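Local atomic coordinates of serpin-12 (Manduca sexta, PDB entry 6CJ7), a protein that is a serine protease inhibitor of the serpin family and controls the prophenoloxidase activation system in the larval hemolymph of the tobacco hornworm. Residues E255-F260 against I362-R367; A16-G21 against S368-F373; I43-A48 against E75-V80. All blocks are in the same frame, centred on the assembly; numbering follows the deposited sequence.

All three contacts are buried and share elements of the serpin core. Contacts 1 and 2 meet on neighbouring antiparallel strands, 359-365 and 370-377, which are joined by a short turn. Contact 1 lays a helix against the first strand through purely apolar side chains, whereas contact 2 sets two hydroxyls of the N-terminal segment against apolar groups of the second. Contact 3 lies between two helices and rests on one aromatic ring; it adjoins contact 2 through helix 19-31. Contacts 1 and 3, their centres about 17 Å apart, do not touch. None forms a hydrogen bond between its own two segments. Contact 1 includes the partly exposed Ala258, and it lies farther from the chain's centre than contact 2.

Contact 1 of 3, residues E255-F260 against I362-R367; sequences EDVASF and ILWDNR
Trp364 of the strand lies against Val257 and Ala258 of helix 254-260, and its side chain is worth following outward as an example of how a strand residue reaches a covering helix. CB continues into CG anti to the backbone N (chi1 -168°), a torsion that sends the indole out from the strand to the helix. On the pyrrole part of the ring, Asn366 OD1, from the turn just after the strand and hydrogen-bonded to Ser233 OG, lies at the edge, in the ring plane. The six-membered part does the work across the contact. CE3 lies 3.8 Å from Val257 CG1, and CZ3, the next atom round, comes to 3.7 Å from Val257 CG1. CH2 passes over to the neighbouring residue, near the N and CB of Ala258, and CZ2 ends 3.8 Å from Ala258 CB. Both aliphatic groups approach the ring obliquely, and the valine passes alongside the indole, each pointing back toward the other's backbone.

Val257 is shared between two partners. While CG1 serves the tryptophan, CG2 turns to Ile362 and meets its CD1 tip to tip at 3.8 Å. Ile362 and Trp364, two residues apart, both point to the helix, as alternate residues on one face of a strand should. Ile235 of strand 232-239 also touches Val257 and Trp364, carrying the apolar layer on to the adjacent strand. The axes of helix and strand approach to 10.6 Å and run at 70° to one another. This is a short helix laid steeply across its strand, the arrangement in which the segment known in serpins as helix H packs on β-sheet B.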
loop_
_atom_site.group_PDB
_atom_site.type_symbol
_atom_site.label_atom_id
_atom_site.label_comp_id
_atom_site.label_asym_id
_atom_site.label_seq_id
_atom_site.Cartn_x
_atom_site.Cartn_y
_atom_site.Cartn_z
ATOM N N GLU A 255 -5.258 12.557 -8.786
ATOM C CA GLU A 255 -4.886 13.805 -9.439
ATOM C C GLU A 255 -5.057 14.978 -8.484
ATOM O O GLU A 255 -4.224 15.893 -8.461
ATOM C CB GLU A 255 -5.718 14.003 -10.706
ATOM C CG GLU A 255 -5.400 13.006 -11.831
ATOM C CD GLU A 255 -5.860 11.580 -11.529
ATOM O OE1 GLU A 255 -6.881 11.405 -10.827
ATOM O OE2 GLU A 255 -5.191 10.632 -11.993
ATOM N N ASP A 256 -6.130 14.964 -7.684
ATOM C CA ASP A 256 -6.280 15.947 -6.614
ATOM C C ASP A 256 -5.111 15.871 -5.643
ATOM O O ASP A 256 -4.518 16.896 -5.278
ATOM C CB ASP A 256 -7.591 15.723 -5.855
ATOM C CG ASP A 256 -8.817 16.062 -6.672
ATOM O OD1 ASP A 256 -8.784 17.062 -7.420
ATOM O OD2 ASP A 256 -9.824 15.329 -6.549
ATOM N N VAL A 257 -4.774 14.658 -5.204
ATOM C CA VAL A 257 -3.693 14.483 -4.238
ATOM C C VAL A 257 -2.377 15.002 -4.808
ATOM O O VAL A 257 -1.634 15.721 -4.128
ATOM C CB VAL A 257 -3.594 13.006 -3.808
ATOM C CG1 VAL A 257 -2.405 12.801 -2.876
ATOM C CG2 VAL A 257 -4.875 12.583 -3.100
ATOM N N ALA A 258 -2.077 14.666 -6.066
ATOM C CA ALA A 258 -0.837 15.150 -6.672
ATOM C C ALA A 258 -0.764 16.673 -6.654
ATOM O O ALA A 258 0.305 17.244 -6.413
ATOM C CB ALA A 258 -0.704 14.622 -8.102
ATOM N N SER A 259 -1.897 17.350 -6.883
ATOM C CA SER A 259 -1.924 18.810 -6.854
ATOM C C SER A 259 -1.617 19.377 -5.473
ATOM O O SER A 259 -1.184 20.531 -5.377
ATOM C CB SER A 259 -3.287 19.332 -7.315
ATOM O OG SER A 259 -4.227 19.327 -6.247
ATOM N N PHE A 260 -1.839 18.602 -4.404
ATOM C CA PHE A 260 -1.569 19.105 -3.062
ATOM C C PHE A 260 -0.089 19.406 -2.861
ATOM O O PHE A 260 0.264 20.241 -2.022
ATOM C CB PHE A 260 -2.055 18.098 -2.015
ATOM C CG PHE A 260 -3.548 17.889 -2.010
ATOM C CD1 PHE A 260 -4.409 18.850 -2.517
ATOM C CD2 PHE A 260 -4.086 16.726 -1.491
ATOM C CE1 PHE A 260 -5.787 18.645 -2.506
ATOM C CE2 PHE A 260 -5.458 16.507 -1.485
ATOM C CZ PHE A 260 -6.306 17.471 -1.985
ATOM N N ILE A 362 -1.979 9.493 3.390
ATOM C CA ILE A 362 -1.454 8.940 2.150
ATOM C C ILE A 362 0.050 9.121 2.183
ATOM O O ILE A 362 0.534 10.238 2.379
ATOM C CB ILE A 362 -2.058 9.627 0.916
ATOM C CG1 ILE A 362 -3.570 9.392 0.878
ATOM C CG2 ILE A 362 -1.407 9.101 -0.376
ATOM C CD1 ILE A 362 -4.282 10.119 -0.234
ATOM N N LEU A 363 0.788 8.024 2.044
ATOM C CA LEU A 363 2.233 8.108 1.897
ATOM C C LEU A 363 2.544 8.255 0.417
ATOM O O LEU A 363 2.186 7.385 -0.386
ATOM C CB LEU A 363 2.926 6.884 2.491
ATOM C CG LEU A 363 4.453 6.979 2.360
ATOM C CD1 LEU A 363 5.012 8.017 3.348
ATOM C CD2 LEU A 363 5.096 5.604 2.555
ATOM N N TRP A 364 3.191 9.363 0.057
ATOM C CA TRP A 364 3.388 9.751 -1.330
ATOM C C TRP A 364 4.867 9.650 -1.672
ATOM O O TRP A 364 5.716 10.134 -0.912
ATOM C CB TRP A 364 2.876 11.183 -1.540
ATOM C CG TRP A 364 2.757 11.625 -2.966
ATOM C CD1 TRP A 364 3.629 12.426 -3.670
ATOM C CD2 TRP A 364 1.678 11.333 -3.853
ATOM N NE1 TRP A 364 3.157 12.627 -4.945
ATOM C CE2 TRP A 364 1.960 11.965 -5.083
ATOM C CE3 TRP A 364 0.499 10.584 -3.731
ATOM C CZ2 TRP A 364 1.101 11.873 -6.183
ATOM C CZ3 TRP A 364 -0.349 10.500 -4.828
ATOM C CH2 TRP A 364 -0.047 11.135 -6.025
ATOM N N ASP A 365 5.170 9.002 -2.796
ATOM C CA ASP A 365 6.516 9.020 -3.366
ATOM C C ASP A 365 6.655 10.300 -4.186
ATOM O O ASP A 365 5.979 10.472 -5.207
ATOM C CB ASP A 365 6.749 7.758 -4.198
ATOM C CG ASP A 365 8.201 7.609 -4.647
ATOM O OD1 ASP A 365 8.785 8.586 -5.190
ATOM O OD2 ASP A 365 8.778 6.516 -4.447
ATOM N N ASN A 366 7.473 11.245 -3.695
ATOM C CA ASN A 366 7.564 12.567 -4.308
ATOM C C ASN A 366 8.300 12.560 -5.638
ATOM O O ASN A 366 8.215 13.542 -6.391
ATOM C CB ASN A 366 8.274 13.532 -3.364
ATOM C CG ASN A 366 7.458 13.838 -2.140
ATOM O OD1 ASN A 366 6.232 13.758 -2.180
ATOM N ND2 ASN A 366 8.122 14.194 -1.047
ATOM N N ARG A 367 9.078 11.521 -5.912
ATOM C CA ARG A 367 9.812 11.478 -7.170
ATOM C C ARG A 367 9.000 10.785 -8.256
ATOM O O ARG A 367 9.022 11.202 -9.418
ATOM C CB ARG A 367 11.157 10.764 -6.988
ATOM C CG ARG A 367 11.941 10.579 -8.321
ATOM C CD ARG A 367 12.886 11.687 -8.529
ATOM N NE ARG A 367 13.643 11.641 -9.800
ATOM C CZ ARG A 367 14.967 11.607 -9.876
ATOM N NH1 ARG A 367 15.698 11.583 -8.764
ATOM N NH2 ARG A 367 15.556 11.597 -11.059
#

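Contact 2 of 3, residues A16-G21 against S368-F373; sequences ASTSFG and SSIPLF
Pro371 supplies the nearest thing to a flat group here, its pyrrolidine ring, and Thr18 approaches it with a hydroxyl. On one side of the mean ring plane Thr18 OG1 lies obliquely off the CD–CG bond, 3.3 Å from Pro371 CD and 3.6 Å from Pro371 CG. The indole of Trp364 lies over the opposite face, with Ile362 off the rim beside CB, so the proline is layered between the N-terminal segment and the neighbouring strand 359-365.

One residue earlier on each segment the pattern repeats with an open chain. Ser17 OG lies 3.3 Å from Ile370 CG2, the branch that stands anti to the carbonyl carbon. With chi1 at 61°, Ser17 holds OG against its own backbone, where it can reach both Gly14 O and the isoleucine methyl. Val80 and Phe41 also touch Ile370, placing it among helices 70-85 and 40-51. Ile370 is itself the second residue of a G1 beta bulge, in which it and Ser369 both face Asp365.

Neither hydroxyl is bonded across the contact. Ser17 OG donates to Gly14 O, and Thr18 OG1 makes a weak hydrogen bond to Pro15 O, each turning back to its own chain. With their polar needs met locally, at least in part, the two oxygens can lie against apolar groups; beside the proline, where CD is attached to nitrogen, the pairing is probably mildly favourable electrostatically, but it lacks the directionality of a hydrogen bond.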
loop_
_atom_site.group_PDB
_atom_site.type_symbol
_atom_site.label_atom_id
_atom_site.label_comp_id
_atom_site.label_asym_id
_atom_site.label_seq_id
_atom_site.Cartn_x
_atom_site.Cartn_y
_atom_site.Cartn_z
ATOM N N ALA A 16 -1.466 7.782 -12.316
ATOM C CA ALA A 16 -2.271 6.842 -13.097
ATOM C C ALA A 16 -1.728 5.422 -13.028
ATOM O O ALA A 16 -2.491 4.458 -13.179
ATOM C CB ALA A 16 -2.348 7.284 -14.560
ATOM N N SER A 17 -0.420 5.263 -12.808
ATOM C CA SER A 17 0.166 3.927 -12.850
ATOM C C SER A 17 -0.395 3.020 -11.762
ATOM O O SER A 17 -0.465 1.804 -11.957
ATOM C CB SER A 17 1.686 4.004 -12.728
ATOM O OG SER A 17 2.068 4.584 -11.496
ATOM N N THR A 18 -0.770 3.575 -10.606
ATOM C CA THR A 18 -1.313 2.763 -9.525
ATOM C C THR A 18 -2.828 2.898 -9.390
ATOM O O THR A 18 -3.384 2.554 -8.337
ATOM C CB THR A 18 -0.627 3.100 -8.194
ATOM O OG1 THR A 18 -0.750 4.497 -7.911
ATOM C CG2 THR A 18 0.853 2.720 -8.235
ATOM N N SER A 19 -3.510 3.341 -10.453
ATOM C CA SER A 19 -4.958 3.524 -10.378
ATOM C C SER A 19 -5.685 2.239 -9.981
ATOM O O SER A 19 -6.658 2.291 -9.219
ATOM C CB SER A 19 -5.494 4.044 -11.709
ATOM O OG SER A 19 -5.180 3.136 -12.751
ATOM N N PHE A 20 -5.247 1.076 -10.484
ATOM C CA PHE A 20 -5.906 -0.170 -10.090
ATOM C C PHE A 20 -5.865 -0.349 -8.573
ATOM O O PHE A 20 -6.889 -0.651 -7.939
ATOM C CB PHE A 20 -5.259 -1.374 -10.776
ATOM C CG PHE A 20 -5.840 -2.684 -10.329
ATOM C CD1 PHE A 20 -7.097 -3.053 -10.740
ATOM C CD2 PHE A 20 -5.137 -3.521 -9.481
ATOM C CE1 PHE A 20 -7.661 -4.250 -10.319
ATOM C CE2 PHE A 20 -5.693 -4.723 -9.053
ATOM C CZ PHE A 20 -6.952 -5.080 -9.485
ATOM N N GLY A 21 -4.679 -0.182 -7.981
ATOM C CA GLY A 21 -4.536 -0.347 -6.542
ATOM C C GLY A 21 -5.356 0.652 -5.742
ATOM O O GLY A 21 -5.892 0.315 -4.686
ATOM N N SER A 368 8.266 9.737 -7.894
ATOM C CA SER A 368 7.482 8.985 -8.869
ATOM C C SER A 368 6.012 9.390 -8.906
ATOM O O SER A 368 5.287 8.940 -9.803
ATOM C CB SER A 368 7.601 7.482 -8.590
ATOM O OG SER A 368 8.897 7.018 -8.942
ATOM N N SER A 369 5.563 10.221 -7.960
ATOM C CA SER A 369 4.202 10.761 -7.938
ATOM C C SER A 369 3.156 9.654 -7.881
ATOM O O SER A 369 2.218 9.621 -8.680
ATOM C CB SER A 369 3.945 11.671 -9.139
ATOM O OG SER A 369 4.816 12.788 -9.114
ATOM N N ILE A 370 3.315 8.759 -6.908
ATOM C CA ILE A 370 2.361 7.664 -6.697
ATOM C C ILE A 370 2.096 7.503 -5.209
ATOM O O ILE A 370 2.936 7.822 -4.358
ATOM C CB ILE A 370 2.871 6.328 -7.275
ATOM C CG1 ILE A 370 4.230 5.953 -6.690
ATOM C CG2 ILE A 370 2.926 6.358 -8.796
ATOM C CD1 ILE A 370 4.555 4.480 -6.882
ATOM N N PRO A 371 0.900 7.015 -4.866
ATOM C CA PRO A 371 0.580 6.695 -3.466
ATOM C C PRO A 371 1.099 5.315 -3.091
ATOM O O PRO A 371 0.597 4.289 -3.565
ATOM C CB PRO A 371 -0.954 6.759 -3.442
ATOM C CG PRO A 371 -1.344 6.336 -4.841
ATOM C CD PRO A 371 -0.279 6.918 -5.745
ATOM N N LEU A 372 2.110 5.289 -2.234
ATOM C CA LEU A 372 2.683 4.040 -1.749
ATOM C C LEU A 372 1.843 3.409 -0.654
ATOM O O LEU A 372 1.921 2.197 -0.464
ATOM C CB LEU A 372 4.091 4.266 -1.200
ATOM C CG LEU A 372 5.114 4.747 -2.232
ATOM C CD1 LEU A 372 6.455 5.006 -1.556
ATOM C CD2 LEU A 372 5.267 3.700 -3.320
ATOM N N PHE A 373 1.090 4.209 0.095
ATOM C CA PHE A 373 0.284 3.713 1.202
ATOM C C PHE A 373 -0.953 4.592 1.288
ATOM O O PHE A 373 -0.862 5.818 1.130
ATOM C CB PHE A 373 1.098 3.782 2.514
ATOM C CG PHE A 373 0.803 2.725 3.515
ATOM C CD1 PHE A 373 -0.258 2.868 4.396
ATOM C CD2 PHE A 373 1.650 1.644 3.667
ATOM C CE1 PHE A 373 -0.512 1.900 5.364
ATOM C CE2 PHE A 373 1.415 0.688 4.616
ATOM C CZ PHE A 373 0.326 0.809 5.474
#

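Contact 3 of 3, residues I43-A48 against E75-V80; sequences ITILLA and EIFKKV
Helices 43-48 and 75-80, with Phe77 reaching across to Thr44, Ile45 and Ala48, run in broadly opposed directions, their axes 11.4 Å apart at the closest and turned by 135°. The backbones come nearest at Ile45 and Phe77, whose CA atoms are 7.7 Å apart. That spacing leaves room for a large side chain, and a single phenyl ring fills it.

Phe77 places CG anti to its carbonyl carbon (chi1 -72°), aiming the ring at the other helix. Its three partners approach obliquely, and all lie on the same side of the ring plane. Ile45 reaches the near part of the ring: its CD1 comes to 3.4 Å from Phe77 CD1 and 3.6 Å from Phe77 CG. Thr44 meets the far end, crossing the phenylalanine at about a right angle with CG2 3.4 Å from Phe77 CZ. Ala48, one turn after Thr44, completes the set with its CB 4.0 Å from Phe77 CE2.

The two helices are helix B (40-51) and helix D (70-85) of the serpin fold. Helix B runs buried beneath β-sheet A, where Ile45 and Leu46 also touch strand 165-174. The branching of Thr44 suits this position. Its methyl goes to the ring, while OG1 is kept for Pro40 O and Gly21 N, the latter tying the helix to helix 19-31. With the ring of Phe77 cut back to an alanine here, the methyls of Thr44 and Ala48 and CD1 of Ile45 would probably be left facing a gap between the helices. Leu66 of helix 56-66 touches both Thr44 and Ala48.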
loop_
_atom_site.group_PDB
_atom_site.type_symbol
_atom_site.label_atom_id
_atom_site.label_comp_id
_atom_site.label_asym_id
_atom_site.label_seq_id
_atom_site.Cartn_x
_atom_site.Cartn_y
_atom_site.Cartn_z
ATOM N N ILE A 43 -0.381 -3.542 -4.602
ATOM C CA ILE A 43 -1.497 -4.220 -5.259
ATOM C C ILE A 43 -1.349 -4.130 -6.773
ATOM O O ILE A 43 -1.635 -5.092 -7.496
ATOM C CB ILE A 43 -2.836 -3.637 -4.771
ATOM C CG1 ILE A 43 -3.014 -3.918 -3.285
ATOM C CG2 ILE A 43 -3.994 -4.197 -5.589
ATOM C CD1 ILE A 43 -4.169 -3.167 -2.643
ATOM N N THR A 44 -0.890 -2.981 -7.278
ATOM C CA THR A 44 -0.657 -2.848 -8.714
ATOM C C THR A 44 0.504 -3.732 -9.165
ATOM O O THR A 44 0.421 -4.377 -10.221
ATOM C CB THR A 44 -0.403 -1.374 -9.068
ATOM O OG1 THR A 44 -1.494 -0.570 -8.598
ATOM C CG2 THR A 44 -0.296 -1.193 -10.579
ATOM N N ILE A 45 1.580 -3.795 -8.366
ATOM C CA ILE A 45 2.738 -4.632 -8.703
ATOM C C ILE A 45 2.316 -6.086 -8.858
ATOM O O ILE A 45 2.769 -6.788 -9.774
ATOM C CB ILE A 45 3.843 -4.484 -7.635
ATOM C CG1 ILE A 45 4.559 -3.145 -7.779
ATOM C CG2 ILE A 45 4.856 -5.634 -7.748
ATOM C CD1 ILE A 45 5.610 -3.145 -8.869
ATOM N N LEU A 46 1.445 -6.563 -7.962
ATOM C CA LEU A 46 0.916 -7.917 -8.064
ATOM C C LEU A 46 0.342 -8.173 -9.452
ATOM O O LEU A 46 0.710 -9.144 -10.133
ATOM C CB LEU A 46 -0.153 -8.098 -6.975
ATOM C CG LEU A 46 -0.897 -9.417 -6.771
ATOM C CD1 LEU A 46 -2.056 -9.620 -7.734
ATOM C CD2 LEU A 46 0.075 -10.541 -6.869
ATOM N N LEU A 47 -0.563 -7.296 -9.895
ATOM C CA LEU A 47 -1.236 -7.518 -11.174
ATOM C C LEU A 47 -0.297 -7.279 -12.352
ATOM O O LEU A 47 -0.351 -8.023 -13.341
ATOM C CB LEU A 47 -2.455 -6.607 -11.298
ATOM C CG LEU A 47 -3.818 -6.983 -10.720
ATOM C CD1 LEU A 47 -4.199 -8.330 -11.314
ATOM C CD2 LEU A 47 -3.842 -7.059 -9.196
ATOM N N ALA A 48 0.534 -6.222 -12.286
ATOM C CA ALA A 48 1.446 -5.918 -13.394
ATOM C C ALA A 48 2.466 -7.026 -13.580
ATOM O O ALA A 48 2.910 -7.287 -14.705
ATOM C CB ALA A 48 2.159 -4.569 -13.175
ATOM N N GLU A 75 8.138 -1.118 -17.849
ATOM C CA GLU A 75 9.016 0.046 -17.894
ATOM C C GLU A 75 8.743 0.980 -16.727
ATOM O O GLU A 75 9.681 1.525 -16.127
ATOM C CB GLU A 75 8.842 0.790 -19.212
ATOM C CG GLU A 75 9.584 0.151 -20.366
ATOM C CD GLU A 75 11.026 -0.194 -20.013
ATOM O OE1 GLU A 75 11.792 0.718 -19.637
ATOM O OE2 GLU A 75 11.394 -1.380 -20.102
ATOM N N ILE A 76 7.465 1.198 -16.413
ATOM C CA ILE A 76 7.114 2.119 -15.338
ATOM C C ILE A 76 7.634 1.600 -14.008
ATOM O O ILE A 76 8.276 2.330 -13.246
ATOM C CB ILE A 76 5.594 2.353 -15.303
ATOM C CG1 ILE A 76 5.196 3.331 -16.411
ATOM C CG2 ILE A 76 5.144 2.866 -13.926
ATOM C CD1 ILE A 76 3.734 3.269 -16.780
ATOM N N PHE A 77 7.387 0.323 -13.711
ATOM C CA PHE A 77 7.772 -0.140 -12.387
ATOM C C PHE A 77 9.262 -0.401 -12.269
ATOM O O PHE A 77 9.800 -0.293 -11.160
ATOM C CB PHE A 77 6.926 -1.350 -11.989
ATOM C CG PHE A 77 5.517 -0.965 -11.671
ATOM C CD1 PHE A 77 5.237 -0.215 -10.540
ATOM C CD2 PHE A 77 4.487 -1.257 -12.542
ATOM C CE1 PHE A 77 3.946 0.178 -10.251
ATOM C CE2 PHE A 77 3.196 -0.855 -12.262
ATOM C CZ PHE A 77 2.926 -0.142 -11.118
ATOM N N LYS A 78 9.966 -0.656 -13.378
ATOM C CA LYS A 78 11.417 -0.688 -13.278
ATOM C C LYS A 78 11.939 0.650 -12.779
ATOM O O LYS A 78 12.802 0.697 -11.893
ATOM C CB LYS A 78 12.055 -1.055 -14.624
ATOM C CG LYS A 78 13.582 -1.154 -14.564
ATOM C CD LYS A 78 14.152 -1.668 -15.885
ATOM C CE LYS A 78 15.664 -1.644 -15.870
ATOM N NZ LYS A 78 16.183 -0.354 -16.414
ATOM N N LYS A 79 11.391 1.752 -13.299
ATOM C CA LYS A 79 11.891 3.064 -12.900
ATOM C C LYS A 79 11.460 3.410 -11.482
ATOM O O LYS A 79 12.243 3.988 -10.722
ATOM C CB LYS A 79 11.428 4.142 -13.869
ATOM C CG LYS A 79 12.248 5.410 -13.721
ATOM C CD LYS A 79 11.742 6.551 -14.578
ATOM C CE LYS A 79 12.448 7.826 -14.172
ATOM N NZ LYS A 79 12.367 7.985 -12.689
ATOM N N VAL A 80 10.219 3.069 -11.103
ATOM C CA VAL A 80 9.781 3.331 -9.730
ATOM C C VAL A 80 10.688 2.613 -8.746
ATOM O O VAL A 80 11.111 3.179 -7.721
ATOM C CB VAL A 80 8.309 2.909 -9.552
ATOM C CG1 VAL A 80 7.916 2.957 -8.063
ATOM C CG2 VAL A 80 7.402 3.793 -10.396
#